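PDB 2NNN: probable transcriptional regulator from Pseudomonas aeruginosa, which probably binds DNA as a dimeric transcription factor of the MarR family, with a winged helix-turn-helix fold in each subunit. Local coordinates for residues A42-R46 and L58-M64. Sequence-based numbering, arbitrary orientation.
Sequences AALVR and LGRLTAM
Arg-46 reaches Leu-61 by a doubly bent route: CG stands anti to the backbone N (chi1 -169°), and turns at chi2 and chi3 then fold the chain back so that the guanidinium edge meets the carbonyl oxygen of Leu-61. Here NH2 donates to Leu-61 O at 2.8 Å, approaching almost in line with the C=O bond although the oxygen is tilted 23° out of the guanidinium plane. NE adds a weak bond to Leu-61 O at 3.1 Å, giving a forked grip on the Leu-61 carbonyl. Carbonyls late in a helix or in the turn after it often lack a main-chain N-H partner, and side-chain donors can meet them instead. The methylene part of the same side chain does apolar work: Arg-46 CB lies 3.7 Å from Thr-62 CG2, and Arg-46 CG packs 3.8 Å from Leu-58 CD1. Thr-62 divides its two branches, for while this methyl lies against the Arg-46 methylenes, OG1 turns back to donate to Leu-58 O at 3.0 Å; Leu-61 N reaches that oxygen from the other face of its plane. Gly-59 O likewise accepts from Thr-62 N and Met-64 N, holding the turn closed. The terminal methyl CE of selenomethionine Met-64 packs on Ala-43 CB at 4.3 Å and, slightly farther off, on Ala-42 CB. The guanidinium is also engaged through NH1, which forms salt bridges with Glu-49 and with Asp-10 of the second subunit, so this contact borders the dimer interface. Within the winged helix-turn-helix fold, helix 55-61 and the turn after it lie against helix 38-50, and helix 66-78, in the position of the recognition helix of MarR proteins, also packs here, with Val-72 on Ala-43 and Met-64 and with Ile-69 and Val-73 on Leu-58.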
loop_
_atom_site.group_PDB
_atom_site.type_symbol
_atom_site.label_atom_id
_atom_site.label_comp_id
_atom_site.label_asym_id
_atom_site.label_seq_id
_atom_site.Cartn_x
_atom_site.Cartn_y
_atom_site.Cartn_z
ATOM N N ALA A 42 -8.960 -11.311 0.021
ATOM C CA ALA A 42 -8.655 -11.463 -1.408
ATOM C C ALA A 42 -8.372 -12.921 -1.772
ATOM O O ALA A 42 -8.909 -13.427 -2.761
ATOM C CB ALA A 42 -7.462 -10.587 -1.802
ATOM N N ALA A 43 -7.518 -13.574 -0.984
ATOM C CA ALA A 43 -7.225 -15.002 -1.161
ATOM C C ALA A 43 -8.466 -15.847 -0.964
ATOM O O ALA A 43 -8.673 -16.787 -1.698
ATOM C CB ALA A 43 -6.141 -15.455 -0.217
ATOM N N LEU A 44 -9.295 -15.506 0.019
ATOM C CA LEU A 44 -10.553 -16.240 0.260
ATOM C C LEU A 44 -11.493 -16.101 -0.945
ATOM O O LEU A 44 -12.009 -17.096 -1.461
ATOM C CB LEU A 44 -11.258 -15.704 1.513
ATOM C CG LEU A 44 -12.374 -16.558 2.091
ATOM C CD1 LEU A 44 -11.790 -17.615 3.046
ATOM C CD2 LEU A 44 -13.401 -15.688 2.812
ATOM N N VAL A 45 -11.712 -14.856 -1.371
ATOM C CA VAL A 45 -12.508 -14.570 -2.557
ATOM C C VAL A 45 -11.979 -15.351 -3.765
ATOM O O VAL A 45 -12.745 -16.060 -4.406
ATOM C CB VAL A 45 -12.598 -13.041 -2.832
ATOM C CG1 VAL A 45 -13.316 -12.748 -4.142
ATOM C CG2 VAL A 45 -13.310 -12.343 -1.670
ATOM N N ARG A 46 -10.677 -15.252 -4.036
ATOM C CA ARG A 46 -10.082 -15.913 -5.194
ATOM C C ARG A 46 -10.231 -17.442 -5.185
ATOM O O ARG A 46 -10.582 -18.026 -6.209
ATOM C CB ARG A 46 -8.615 -15.511 -5.376
ATOM C CG ARG A 46 -8.002 -15.951 -6.707
ATOM C CD ARG A 46 -8.621 -15.205 -7.875
ATOM N NE ARG A 46 -7.979 -13.909 -8.091
ATOM C CZ ARG A 46 -8.467 -12.939 -8.863
ATOM N NH1 ARG A 46 -9.626 -13.081 -9.489
ATOM N NH2 ARG A 46 -7.796 -11.809 -8.998
ATOM N N LEU A 58 -2.285 -19.382 -6.587
ATOM C CA LEU A 58 -3.219 -18.536 -5.867
ATOM C C LEU A 58 -2.540 -17.177 -5.597
ATOM O O LEU A 58 -3.154 -16.126 -5.722
ATOM C CB LEU A 58 -3.679 -19.208 -4.564
ATOM C CG LEU A 58 -4.562 -18.367 -3.616
ATOM C CD1 LEU A 58 -5.836 -17.838 -4.287
ATOM C CD2 LEU A 58 -4.904 -19.077 -2.298
ATOM N N GLY A 59 -1.252 -17.243 -5.269
ATOM C CA GLY A 59 -0.439 -16.078 -5.025
ATOM C C GLY A 59 -0.364 -15.197 -6.241
ATOM O O GLY A 59 -0.565 -13.992 -6.140
ATOM N N ARG A 60 -0.103 -15.811 -7.391
ATOM C CA ARG A 60 0.065 -15.094 -8.654
ATOM C C ARG A 60 -1.236 -14.526 -9.246
ATOM O O ARG A 60 -1.194 -13.787 -10.233
ATOM C CB ARG A 60 0.781 -15.983 -9.683
ATOM C CG ARG A 60 2.209 -16.379 -9.276
ATOM C CD ARG A 60 2.767 -17.509 -10.140
ATOM N NE ARG A 60 3.458 -16.962 -11.306
ATOM C CZ ARG A 60 2.937 -16.914 -12.527
ATOM N NH1 ARG A 60 1.719 -17.404 -12.732
ATOM N NH2 ARG A 60 3.628 -16.394 -13.542
ATOM N N LEU A 61 -2.381 -14.879 -8.657
ATOM C CA LEU A 61 -3.675 -14.355 -9.095
ATOM C C LEU A 61 -4.171 -13.278 -8.146
ATOM O O LEU A 61 -5.183 -12.620 -8.425
ATOM C CB LEU A 61 -4.719 -15.464 -9.192
ATOM C CG LEU A 61 -4.590 -16.509 -10.313
ATOM C CD1 LEU A 61 -5.228 -17.849 -9.895
ATOM C CD2 LEU A 61 -5.210 -15.989 -11.603
ATOM N N THR A 62 -3.464 -13.103 -7.027
ATOM C CA THR A 62 -3.823 -12.084 -6.023
ATOM C C THR A 62 -2.655 -11.143 -5.698
ATOM O O THR A 62 -2.635 -10.547 -4.624
ATOM C CB THR A 62 -4.309 -12.711 -4.717
ATOM O OG1 THR A 62 -3.293 -13.582 -4.212
ATOM C CG2 THR A 62 -5.575 -13.502 -4.932
ATOM N N ALA A 63 -1.712 -11.023 -6.643
ATOM C CA ALA A 63 -0.481 -10.229 -6.527
ATOM C C ALA A 63 0.297 -10.499 -5.235
ATOM O O ALA A 63 0.739 -9.582 -4.550
ATOM C CB ALA A 63 -0.780 -8.746 -6.705
HETATM N N MSE A 64 0.473 -11.770 -4.919
HETATM C CA MSE A 64 1.145 -12.157 -3.701
HETATM C C MSE A 64 2.286 -13.138 -3.910
HETATM O O MSE A 64 2.183 -14.121 -4.652
HETATM C CB MSE A 64 0.158 -12.714 -2.666
HETATM C CG MSE A 64 -0.492 -11.627 -1.826
HETATM SE SE MSE A 64 -1.677 -12.289 -0.441
HETATM C CE MSE A 64 -3.408 -12.308 -1.328
#